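Local coordinates for GGDEF and EAL domain-containing protein (Vibrio cholerae O1 str. 2010EL-1786, PDB 6PWK) that binds the second messenger c-di-GMP as the LapD receptor, and probably thereby controls large adhesins, cell adhesion and biofilm formation, at residues A[216-221]-A[332-337]; A[308-313]-A[347-352]; A[396-401]-A[407-412]. All blocks are in the same frame, centred on the assembly; numbering follows the deposited sequence.

Contact 1. Residues A[216-221]-A[332-337]. With MG (magnesium ion), chain E; C2E (9,9'-[(2R,3R,3aS,5S,7aR,9R,10R,10aS,12S,14aR)-3,5,10,12-tetrahydroxy-5,12-dioxidooctahydro-2H,7H-difuro[3,2-d:3',2'-j][1,3,7,9,2,8]tetraoxadiphosphacyclododecine-2,9-diyl]bis(2-amino-1,9-dihydro-6H-purin-6-one)), chain C.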
# COMPACT_ATOMS: atom_id res chain seq x y z
N HIS A 216 -0.59 -18.35 -30.29
CA HIS A 216 0.63 -17.68 -29.85
C HIS A 216 1.55 -18.72 -29.22
O HIS A 216 1.18 -19.88 -29.05
CB HIS A 216 0.33 -16.53 -28.88
CG HIS A 216 -0.33 -16.95 -27.60
ND1 HIS A 216 -1.29 -16.19 -26.97
CD2 HIS A 216 -0.15 -18.04 -26.81
CE1 HIS A 216 -1.69 -16.79 -25.87
NE2 HIS A 216 -1.01 -17.92 -25.74
N ARG A 217 2.75 -18.28 -28.87
CA ARG A 217 3.70 -19.07 -28.11
C ARG A 217 3.92 -18.40 -26.76
O ARG A 217 4.41 -17.27 -26.71
CB ARG A 217 5.02 -19.23 -28.86
CG ARG A 217 5.04 -20.38 -29.85
CD ARG A 217 6.37 -20.44 -30.58
NE ARG A 217 6.21 -20.16 -32.00
CZ ARG A 217 5.91 -21.08 -32.91
NH1 ARG A 217 5.75 -22.35 -32.55
NH2 ARG A 217 5.78 -20.74 -34.19
N GLU A 218 3.56 -19.09 -25.68
CA GLU A 218 3.78 -18.57 -24.35
C GLU A 218 5.24 -18.71 -23.95
O GLU A 218 5.87 -19.74 -24.21
CB GLU A 218 2.89 -19.28 -23.33
CG GLU A 218 3.03 -18.75 -21.91
CD GLU A 218 2.01 -19.35 -20.96
OE1 GLU A 218 1.27 -20.27 -21.37
OE2 GLU A 218 1.96 -18.90 -19.79
N VAL A 219 5.78 -17.67 -23.33
CA VAL A 219 7.18 -17.61 -22.94
C VAL A 219 7.31 -18.02 -21.48
O VAL A 219 6.62 -17.46 -20.61
CB VAL A 219 7.77 -16.21 -23.18
CG1 VAL A 219 9.20 -16.14 -22.67
CG2 VAL A 219 7.70 -15.85 -24.66
N PHE A 220 8.19 -18.98 -21.20
CA PHE A 220 8.50 -19.41 -19.84
C PHE A 220 9.94 -19.06 -19.54
O PHE A 220 10.84 -19.38 -20.32
CB PHE A 220 8.26 -20.91 -19.67
CG PHE A 220 6.83 -21.31 -19.84
CD1 PHE A 220 5.81 -20.54 -19.29
CD2 PHE A 220 6.49 -22.45 -20.56
CE1 PHE A 220 4.49 -20.91 -19.44
CE2 PHE A 220 5.17 -22.81 -20.72
CZ PHE A 220 4.17 -22.04 -20.16
N SER A 221 10.17 -18.42 -18.40
CA SER A 221 11.49 -17.94 -18.02
C SER A 221 12.10 -18.85 -16.96
O SER A 221 11.41 -19.29 -16.03
CB SER A 221 11.43 -16.50 -17.51
OG SER A 221 10.94 -15.63 -18.51
N GLY A 332 -4.48 -11.14 -22.25
CA GLY A 332 -5.37 -12.24 -21.96
C GLY A 332 -5.35 -12.58 -20.48
O GLY A 332 -4.63 -11.97 -19.70
N VAL A 333 -6.17 -13.57 -20.12
CA VAL A 333 -6.32 -14.01 -18.74
C VAL A 333 -5.66 -15.37 -18.59
O VAL A 333 -5.77 -16.23 -19.47
CB VAL A 333 -7.81 -14.07 -18.33
CG1 VAL A 333 -7.94 -14.37 -16.84
CG2 VAL A 333 -8.50 -12.76 -18.68
N ASP A 334 -4.97 -15.57 -17.46
CA ASP A 334 -4.12 -16.75 -17.28
C ASP A 334 -4.78 -17.85 -16.45
O ASP A 334 -4.79 -19.01 -16.86
CB ASP A 334 -2.79 -16.33 -16.65
CG ASP A 334 -1.66 -17.31 -16.95
OD1 ASP A 334 -1.92 -18.33 -17.63
OD2 ASP A 334 -0.52 -17.05 -16.52
N ASN A 335 -5.30 -17.51 -15.27
CA ASN A 335 -5.97 -18.49 -14.40
C ASN A 335 -7.48 -18.45 -14.57
O ASN A 335 -8.22 -18.49 -13.59
CB ASN A 335 -5.59 -18.25 -12.94
CG ASN A 335 -4.18 -18.69 -12.63
OD1 ASN A 335 -3.65 -19.60 -13.26
ND2 ASN A 335 -3.56 -18.06 -11.64
N TYR A 336 -7.95 -18.40 -15.82
CA TYR A 336 -9.37 -18.21 -16.08
C TYR A 336 -10.20 -19.34 -15.50
O TYR A 336 -9.93 -20.52 -15.75
CB TYR A 336 -9.61 -18.10 -17.59
CG TYR A 336 -11.06 -17.97 -17.95
CD1 TYR A 336 -11.81 -16.91 -17.46
CD2 TYR A 336 -11.69 -18.89 -18.77
CE1 TYR A 336 -13.14 -16.78 -17.77
CE2 TYR A 336 -13.03 -18.76 -19.09
CZ TYR A 336 -13.74 -17.70 -18.59
OH TYR A 336 -15.08 -17.55 -18.90
N GLY A 337 -11.22 -18.98 -14.73
CA GLY A 337 -12.13 -19.93 -14.14
C GLY A 337 -11.83 -20.31 -12.71
O GLY A 337 -12.66 -21.00 -12.09
MG MG E . 0.44 -18.26 -18.19
P1 C2E C . 1.81 -20.76 -16.02
O2P C2E C . 1.22 -19.53 -16.65
O1P C2E C . 0.63 -21.65 -15.72
O5' C2E C . 2.71 -21.62 -17.09
C5' C2E C . 2.42 -22.97 -17.26
C4' C2E C . 3.40 -23.75 -16.35
O4' C2E C . 3.12 -25.02 -16.37
C3' C2E C . 4.84 -23.69 -16.90
O3' C2E C . 5.65 -24.11 -15.92
C2' C2E C . 4.78 -24.78 -17.98
O2' C2E C . 6.15 -25.20 -18.37
C1' C2E C . 4.25 -25.74 -17.27
N9 C2E C . 3.56 -26.84 -17.89
C8 C2E C . 3.39 -26.31 -19.13
N7 C2E C . 2.73 -27.25 -19.86
C5 C2E C . 2.48 -28.30 -19.09
C6 C2E C . 1.78 -29.65 -19.31
O6 C2E C . 1.30 -29.94 -20.36
N1 C2E C . 1.68 -30.59 -18.23
C2 C2E C . 2.23 -30.29 -16.94
N2 C2E C . 2.17 -31.21 -15.80
N3 C2E C . 2.89 -29.01 -16.76
C4 C2E C . 3.00 -28.03 -17.87
P11 C2E C . 6.91 -23.06 -15.63
O21 C2E C . 7.95 -22.90 -16.70
O11 C2E C . 7.64 -23.61 -14.43
O5A C2E C . 6.09 -21.70 -15.18
C5A C2E C . 5.54 -21.80 -13.90
C4A C2E C . 4.92 -20.52 -13.51
O4A C2E C . 5.85 -19.62 -13.34
C3A C2E C . 3.91 -19.96 -14.73
O3A C2E C . 2.52 -20.50 -14.55
C2A C2E C . 3.90 -18.74 -14.63
O2A C2E C . 2.81 -18.30 -13.69
C1A C2E C . 5.37 -18.37 -14.03
N91 C2E C . 6.18 -18.00 -15.00
C81 C2E C . 6.88 -18.75 -15.86
N71 C2E C . 7.55 -17.90 -16.65
C51 C2E C . 7.27 -16.66 -16.27
C61 C2E C . 7.72 -15.30 -16.79
O61 C2E C . 8.48 -15.26 -17.69
N11 C2E C . 7.25 -14.09 -16.19
C21 C2E C . 6.33 -14.14 -15.09
N21 C2E C . 5.86 -12.91 -14.48
N31 C2E C . 5.90 -15.45 -14.60
C41 C2E C . 6.40 -16.71 -15.23
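Glu218 and Asp334 meet through a shared magnesium ion, in a buried metal-bridged contact between strands 214-225 and 330-336 of the EAL domain. The backbones stand well apart, 10.8 Å between Glu218 CA and Asp334 CA, and the two carboxylates span the gap. Glu218 reaches in as an extended chain, with CG anti to the backbone N (chi1 -178°) and the next bond also anti, and gives the metal one oxygen, OE2, at 2.3 Å. Asp334 grips the same ion with both oxygens, OD1 at 2.4 Å and OD2 at 2.3 Å, a bidentate hold that fixes the rotation of its carboxylate. Between Glu218 OE2 and Asp334 OD1 lie 4.5 Å, and the cation between these like charges would offset their repulsion. One phosphate of c-di-GMP adds O2P, 2.1 Å from the magnesium, while Asn272 and Glu304 complete the site. The second oxygen of Glu218, OE1, turns away from the metal to Lys355 and Gln410, which would steady the carboxylate from behind. Farther along the strand, Phe220 lays one ring face under a ribose, with C3' over the ring centre. Ser221 then reads the edge of a guanine: its backbone N donates to N71 in a nearly straight bond (173°), and its OG donates to O61 at 2.6 Å. One strand thus holds metal, sugar and base in succession, whereas Asp334 sits where the chain turns a corner, just after Val333. Acidic residues and an asparagine carried by the barrel strands and gathered round a metal, with a c-di-GMP phosphate as a further ligand, are the hallmark of the EAL-domain barrel and its nucleotide pocket.

Contact 2. Residues A[308-313]-A[347-352]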
# COMPACT_ATOMS: atom_id res chain seq x y z
N GLY A 308 -6.42 -13.29 -10.84
CA GLY A 308 -6.42 -12.59 -9.57
C GLY A 308 -6.26 -11.09 -9.71
O GLY A 308 -6.75 -10.33 -8.87
N CYS A 309 -5.57 -10.64 -10.76
CA CYS A 309 -5.44 -9.20 -11.01
C CYS A 309 -6.79 -8.57 -11.28
O CYS A 309 -7.13 -7.53 -10.70
CB CYS A 309 -4.50 -8.94 -12.18
SG CYS A 309 -2.75 -9.04 -11.80
N PHE A 310 -7.58 -9.18 -12.16
CA PHE A 310 -8.83 -8.56 -12.59
C PHE A 310 -9.84 -8.45 -11.46
O PHE A 310 -10.63 -7.50 -11.42
CB PHE A 310 -9.43 -9.34 -13.76
CG PHE A 310 -8.61 -9.26 -15.02
CD1 PHE A 310 -8.78 -8.21 -15.91
CD2 PHE A 310 -7.69 -10.25 -15.33
CE1 PHE A 310 -8.04 -8.15 -17.08
CE2 PHE A 310 -6.95 -10.19 -16.49
CZ PHE A 310 -7.12 -9.14 -17.36
N VAL A 311 -9.84 -9.41 -10.53
CA VAL A 311 -10.85 -9.40 -9.47
C VAL A 311 -10.36 -8.71 -8.20
O VAL A 311 -11.17 -8.19 -7.43
CB VAL A 311 -11.33 -10.84 -9.17
CG1 VAL A 311 -11.19 -11.72 -10.41
CG2 VAL A 311 -10.58 -11.44 -7.99
N ASN A 312 -9.04 -8.67 -7.97
CA ASN A 312 -8.50 -8.05 -6.77
C ASN A 312 -7.92 -6.66 -7.03
O ASN A 312 -8.01 -5.80 -6.15
CB ASN A 312 -7.41 -8.93 -6.15
CG ASN A 312 -7.93 -10.30 -5.74
OD1 ASN A 312 -9.04 -10.42 -5.20
ND2 ASN A 312 -7.14 -11.33 -5.99
N GLU A 313 -7.34 -6.42 -8.20
CA GLU A 313 -6.78 -5.12 -8.56
C GLU A 313 -7.33 -4.67 -9.90
O GLU A 313 -6.58 -4.51 -10.87
CB GLU A 313 -5.25 -5.18 -8.59
CG GLU A 313 -4.61 -5.67 -7.29
CD GLU A 313 -4.71 -4.65 -6.17
OE1 GLU A 313 -5.07 -3.49 -6.44
OE2 GLU A 313 -4.42 -5.02 -5.01
N ASN A 347 -16.74 -9.06 -19.09
CA ASN A 347 -17.62 -8.17 -19.83
C ASN A 347 -17.06 -6.76 -19.89
O ASN A 347 -17.19 -6.07 -20.91
CB ASN A 347 -19.01 -8.18 -19.21
CG ASN A 347 -20.07 -7.58 -20.12
OD1 ASN A 347 -19.95 -7.65 -21.34
ND2 ASN A 347 -21.10 -7.00 -19.53
N GLU A 348 -16.41 -6.31 -18.81
CA GLU A 348 -15.86 -4.96 -18.80
C GLU A 348 -14.53 -4.88 -19.53
O GLU A 348 -14.30 -3.94 -20.29
CB GLU A 348 -15.70 -4.48 -17.35
CG GLU A 348 -15.23 -3.03 -17.25
CD GLU A 348 -14.66 -2.70 -15.88
OE1 GLU A 348 -14.73 -1.51 -15.48
OE2 GLU A 348 -14.15 -3.61 -15.21
N PHE A 349 -13.65 -5.86 -19.32
CA PHE A 349 -12.30 -5.79 -19.86
C PHE A 349 -12.19 -6.29 -21.30
O PHE A 349 -11.35 -5.78 -22.06
CB PHE A 349 -11.34 -6.59 -18.98
CG PHE A 349 -10.98 -5.90 -17.69
CD1 PHE A 349 -11.81 -5.99 -16.59
CD2 PHE A 349 -9.82 -5.16 -17.59
CE1 PHE A 349 -11.48 -5.36 -15.40
CE2 PHE A 349 -9.48 -4.52 -16.41
CZ PHE A 349 -10.32 -4.62 -15.31
N ARG A 350 -13.01 -7.26 -21.70
CA ARG A 350 -12.98 -7.84 -23.04
C ARG A 350 -11.57 -8.30 -23.42
O ARG A 350 -10.95 -7.74 -24.32
CB ARG A 350 -13.48 -6.83 -24.08
CG ARG A 350 -14.94 -6.43 -23.95
CD ARG A 350 -15.85 -7.46 -24.58
NE ARG A 350 -17.11 -6.87 -25.01
CZ ARG A 350 -18.15 -6.66 -24.20
NH1 ARG A 350 -18.07 -6.99 -22.92
NH2 ARG A 350 -19.26 -6.11 -24.68
N PRO A 351 -11.04 -9.33 -22.76
CA PRO A 351 -9.70 -9.81 -23.11
C PRO A 351 -9.69 -10.45 -24.49
O PRO A 351 -10.71 -10.92 -25.00
CB PRO A 351 -9.38 -10.83 -22.02
CG PRO A 351 -10.71 -11.32 -21.57
CD PRO A 351 -11.65 -10.14 -21.68
N LYS A 352 -8.50 -10.46 -25.10
CA LYS A 352 -8.35 -11.10 -26.40
C LYS A 352 -8.56 -12.60 -26.31
O LYS A 352 -9.13 -13.21 -27.22
CB LYS A 352 -6.98 -10.78 -26.99
CG LYS A 352 -6.76 -11.32 -28.40
CD LYS A 352 -5.39 -10.93 -28.94
CE LYS A 352 -5.27 -11.24 -30.42
NZ LYS A 352 -3.98 -10.75 -30.98
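A T-shaped aromatic pair, Phe310 against Phe349, joins two short helices on the outside of the EAL barrel, 307-312 and 345-349. Phe310 supplies the edge: its CD1 and CE1 point at the face of Phe349, and CD1 lies over the centre of that ring, 3.5 Å above its plane. The ring planes are almost perpendicular, at 86°, and the centroids are 4.8 Å apart. The nearest atoms are Phe310 CE1 and Phe349 CD2, at 3.5 Å. Such a meeting sets the C-H groups of one ring against the pi cloud of the other, a favourable electrostatic match for buried aromatics. Both rings leave their helices in the same way, with CG beside the backbone N and anti to the carbonyl carbon, and this directs each across the gap between the helices. The second helix ends with Phe349, and Arg350, with positive phi, is the first residue beyond it. The backbone oxygens of Phe349 and Arg350 both accept hydrogen bonds from Arg325 of helix 314-326, which ties down this helix end. Phe310 also meets the ring of Tyr345, their planes inclined by only about 15°, and touches Val333 of strand 330-336. Helix 314-326 also packs here, with Thr317 against Phe310 and Ala318 against Phe349, and Pro351 packs on Phe331 and Val333 of strand 330-336 before strand 353-356 begins.

Contact 3. Residues A[396-401]-A[407-412]. With C2E (9,9'-[(2R,3R,3aS,5S,7aR,9R,10R,10aS,12S,14aR)-3,5,10,12-tetrahydroxy-5,12-dioxidooctahydro-2H,7H-difuro[3,2-d:3',2'-j][1,3,7,9,2,8]tetraoxadiphosphacyclododecine-2,9-diyl]bis(2-amino-1,9-dihydro-6H-purin-6-one)), chain C.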
# COMPACT_ATOMS: atom_id res chain seq x y z
N THR A 396 -6.71 -38.35 -23.19
CA THR A 396 -7.93 -38.36 -22.39
C THR A 396 -8.34 -36.94 -22.00
O THR A 396 -9.51 -36.57 -22.13
CB THR A 396 -7.73 -39.22 -21.14
OG1 THR A 396 -7.33 -40.54 -21.53
CG2 THR A 396 -9.02 -39.30 -20.33
N GLN A 397 -7.38 -36.14 -21.52
CA GLN A 397 -7.66 -34.74 -21.25
C GLN A 397 -8.04 -34.00 -22.52
O GLN A 397 -9.00 -33.21 -22.53
CB GLN A 397 -6.45 -34.08 -20.59
CG GLN A 397 -6.16 -34.58 -19.18
CD GLN A 397 -4.75 -34.22 -18.73
OE1 GLN A 397 -3.94 -33.73 -19.52
NE2 GLN A 397 -4.46 -34.48 -17.46
N LEU A 398 -7.32 -34.25 -23.61
CA LEU A 398 -7.60 -33.57 -24.87
C LEU A 398 -9.00 -33.91 -25.38
O LEU A 398 -9.73 -33.02 -25.83
CB LEU A 398 -6.55 -33.95 -25.91
CG LEU A 398 -6.38 -33.04 -27.13
CD1 LEU A 398 -6.03 -31.62 -26.69
CD2 LEU A 398 -5.32 -33.59 -28.06
N ASP A 399 -9.39 -35.18 -25.29
CA ASP A 399 -10.72 -35.58 -25.76
C ASP A 399 -11.81 -35.04 -24.85
O ASP A 399 -12.88 -34.64 -25.34
CB ASP A 399 -10.81 -37.11 -25.85
CG ASP A 399 -9.90 -37.68 -26.92
OD1 ASP A 399 -9.72 -37.04 -27.97
OD2 ASP A 399 -9.36 -38.79 -26.71
N PHE A 400 -11.58 -35.02 -23.54
CA PHE A 400 -12.59 -34.52 -22.62
C PHE A 400 -12.79 -33.01 -22.77
O PHE A 400 -13.92 -32.52 -22.67
CB PHE A 400 -12.23 -34.87 -21.18
CG PHE A 400 -12.82 -36.17 -20.71
CD1 PHE A 400 -13.05 -37.21 -21.60
CD2 PHE A 400 -13.15 -36.35 -19.38
CE1 PHE A 400 -13.60 -38.40 -21.17
CE2 PHE A 400 -13.70 -37.54 -18.94
CZ PHE A 400 -13.93 -38.57 -19.84
N LEU A 401 -11.71 -32.27 -23.00
CA LEU A 401 -11.84 -30.84 -23.25
C LEU A 401 -12.52 -30.55 -24.58
O LEU A 401 -13.03 -29.44 -24.77
CB LEU A 401 -10.46 -30.17 -23.20
CG LEU A 401 -9.71 -30.21 -21.87
CD1 LEU A 401 -8.23 -29.91 -22.08
CD2 LEU A 401 -10.32 -29.24 -20.88
N GLU A 407 -11.29 -23.75 -28.32
CA GLU A 407 -10.77 -23.44 -29.65
C GLU A 407 -9.33 -23.90 -29.81
O GLU A 407 -9.01 -24.63 -30.76
CB GLU A 407 -10.90 -21.94 -29.92
CG GLU A 407 -12.32 -21.51 -30.28
CD GLU A 407 -12.38 -20.10 -30.84
OE1 GLU A 407 -11.86 -19.17 -30.18
OE2 GLU A 407 -12.95 -19.93 -31.94
N VAL A 408 -8.44 -23.49 -28.91
CA VAL A 408 -7.02 -23.81 -29.02
C VAL A 408 -6.56 -24.49 -27.74
O VAL A 408 -7.14 -24.29 -26.66
CB VAL A 408 -6.16 -22.56 -29.35
CG1 VAL A 408 -7.05 -21.37 -29.66
CG2 VAL A 408 -5.20 -22.22 -28.23
N PHE A 409 -5.51 -25.30 -27.86
CA PHE A 409 -5.01 -26.11 -26.75
C PHE A 409 -3.51 -25.89 -26.59
O PHE A 409 -2.81 -25.56 -27.54
CB PHE A 409 -5.30 -27.60 -26.99
CG PHE A 409 -6.74 -27.90 -27.29
CD1 PHE A 409 -7.23 -27.76 -28.58
CD2 PHE A 409 -7.60 -28.33 -26.29
CE1 PHE A 409 -8.56 -28.03 -28.86
CE2 PHE A 409 -8.92 -28.61 -26.57
CZ PHE A 409 -9.40 -28.46 -27.86
N GLN A 410 -3.04 -26.10 -25.36
CA GLN A 410 -1.64 -25.91 -25.02
C GLN A 410 -1.23 -26.96 -23.99
O GLN A 410 -2.02 -27.31 -23.11
CB GLN A 410 -1.39 -24.50 -24.47
CG GLN A 410 0.08 -24.15 -24.26
CD GLN A 410 0.28 -22.74 -23.73
OE1 GLN A 410 -0.65 -21.93 -23.71
NE2 GLN A 410 1.50 -22.43 -23.30
N GLY A 411 -0.02 -27.46 -24.12
CA GLY A 411 0.48 -28.45 -23.19
C GLY A 411 1.46 -29.39 -23.86
O GLY A 411 1.81 -29.24 -25.03
N PHE A 412 1.90 -30.38 -23.08
CA PHE A 412 2.93 -31.31 -23.55
C PHE A 412 2.39 -32.25 -24.62
O PHE A 412 3.16 -32.72 -25.47
CB PHE A 412 3.49 -32.11 -22.38
CG PHE A 412 4.27 -31.27 -21.40
CD1 PHE A 412 4.91 -30.11 -21.81
CD2 PHE A 412 4.37 -31.64 -20.07
CE1 PHE A 412 5.63 -29.34 -20.91
CE2 PHE A 412 5.08 -30.88 -19.16
CZ PHE A 412 5.71 -29.72 -19.59
P1 C2E C . 1.81 -20.76 -16.02
O2P C2E C . 1.22 -19.53 -16.65
O1P C2E C . 0.63 -21.65 -15.72
O5' C2E C . 2.71 -21.62 -17.09
C5' C2E C . 2.42 -22.97 -17.26
C4' C2E C . 3.40 -23.75 -16.35
O4' C2E C . 3.12 -25.02 -16.37
C3' C2E C . 4.84 -23.69 -16.90
O3' C2E C . 5.65 -24.11 -15.92
C2' C2E C . 4.78 -24.78 -17.98
O2' C2E C . 6.15 -25.20 -18.37
C1' C2E C . 4.25 -25.74 -17.27
N9 C2E C . 3.56 -26.84 -17.89
C8 C2E C . 3.39 -26.31 -19.13
N7 C2E C . 2.73 -27.25 -19.86
C5 C2E C . 2.48 -28.30 -19.09
C6 C2E C . 1.78 -29.65 -19.31
O6 C2E C . 1.30 -29.94 -20.36
N1 C2E C . 1.68 -30.59 -18.23
C2 C2E C . 2.23 -30.29 -16.94
N2 C2E C . 2.17 -31.21 -15.80
N3 C2E C . 2.89 -29.01 -16.76
C4 C2E C . 3.00 -28.03 -17.87
P11 C2E C . 6.91 -23.06 -15.63
O21 C2E C . 7.95 -22.90 -16.70
O11 C2E C . 7.64 -23.61 -14.43
O5A C2E C . 6.09 -21.70 -15.18
C5A C2E C . 5.54 -21.80 -13.90
C4A C2E C . 4.92 -20.52 -13.51
O4A C2E C . 5.85 -19.62 -13.34
C3A C2E C . 3.91 -19.96 -14.73
O3A C2E C . 2.52 -20.50 -14.55
C2A C2E C . 3.90 -18.74 -14.63
O2A C2E C . 2.81 -18.30 -13.69
C1A C2E C . 5.37 -18.37 -14.03
N91 C2E C . 6.18 -18.00 -15.00
C81 C2E C . 6.88 -18.75 -15.86
N71 C2E C . 7.55 -17.90 -16.65
C51 C2E C . 7.27 -16.66 -16.27
C61 C2E C . 7.72 -15.30 -16.79
O61 C2E C . 8.48 -15.26 -17.69
N11 C2E C . 7.25 -14.09 -16.19
C21 C2E C . 6.33 -14.14 -15.09
N21 C2E C . 5.86 -12.91 -14.48
N31 C2E C . 5.90 -15.45 -14.60
C41 C2E C . 6.40 -16.71 -15.23
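Phe409 contributes about half of the buried surface of this contact, packed against Leu398 and Leu401 of helix 395-402. The two leucines are one helical turn apart and take different parts of the ring. Leu398 comes over a face: its CD1 methyl makes a CH-pi contact, 4.1 Å from the centroid of the Phe409 ring and 29° off the ring normal. That methyl sits toward the CG-CD2 side, with Leu398 CD1 3.7 Å from Phe409 CD2. Because its CG is anti to the backbone N (chi1 -161°), the leucine can bring this branch over the ring although its CB does not head straight for the strand. Leu401 approaches at the ring edge and near its plane, touching with CB, which lies 4.0 Å from Phe409 CE2. Face and edge are therefore engaged from the same helix, and the contact is wholly apolar. Three residues on, the chain reaches c-di-GMP: Phe412 N donates a 2.8 Å hydrogen bond to guanine O6, and the Phe412 ring lies against the base, with the guanine C6 3.3 Å above the Phe412 ring plane, displaced toward the rim of that ring. Gly411, in a backbone conformation suited to glycine, passes close to the same O6. Helix 395-402 is the connection of a beta-alpha-beta unit, following strand 386-389 and preceding strand 408-409; Leu401 also packs on Ala389 of the first strand, and the backbone of Phe409 hydrogen-bonds to Asn208 of strand 200-209.

How the contacts relate
All three contacts belong to the EAL domain, and two of them line the same c-di-GMP. Contact 1 binds one phosphate, one ribose and one guanine, while contact 3 holds the other guanine; their centres are about 15 Å apart. A probable hydrogen bond joins them directly, Glu218 OE1 to Gln410 NE2 at 2.9 Å, so segment 407-412 supports a metal ligand of contact 1. Contact 2 packs behind strand 330-336: Val333, the residue before Asp334, puts CG2 3.7 Å from Phe310 CE2, yet the Phe310 side chain remains about 11 Å from the magnesium. Contacts 2 and 3 do not touch, their centres being about 24 Å apart.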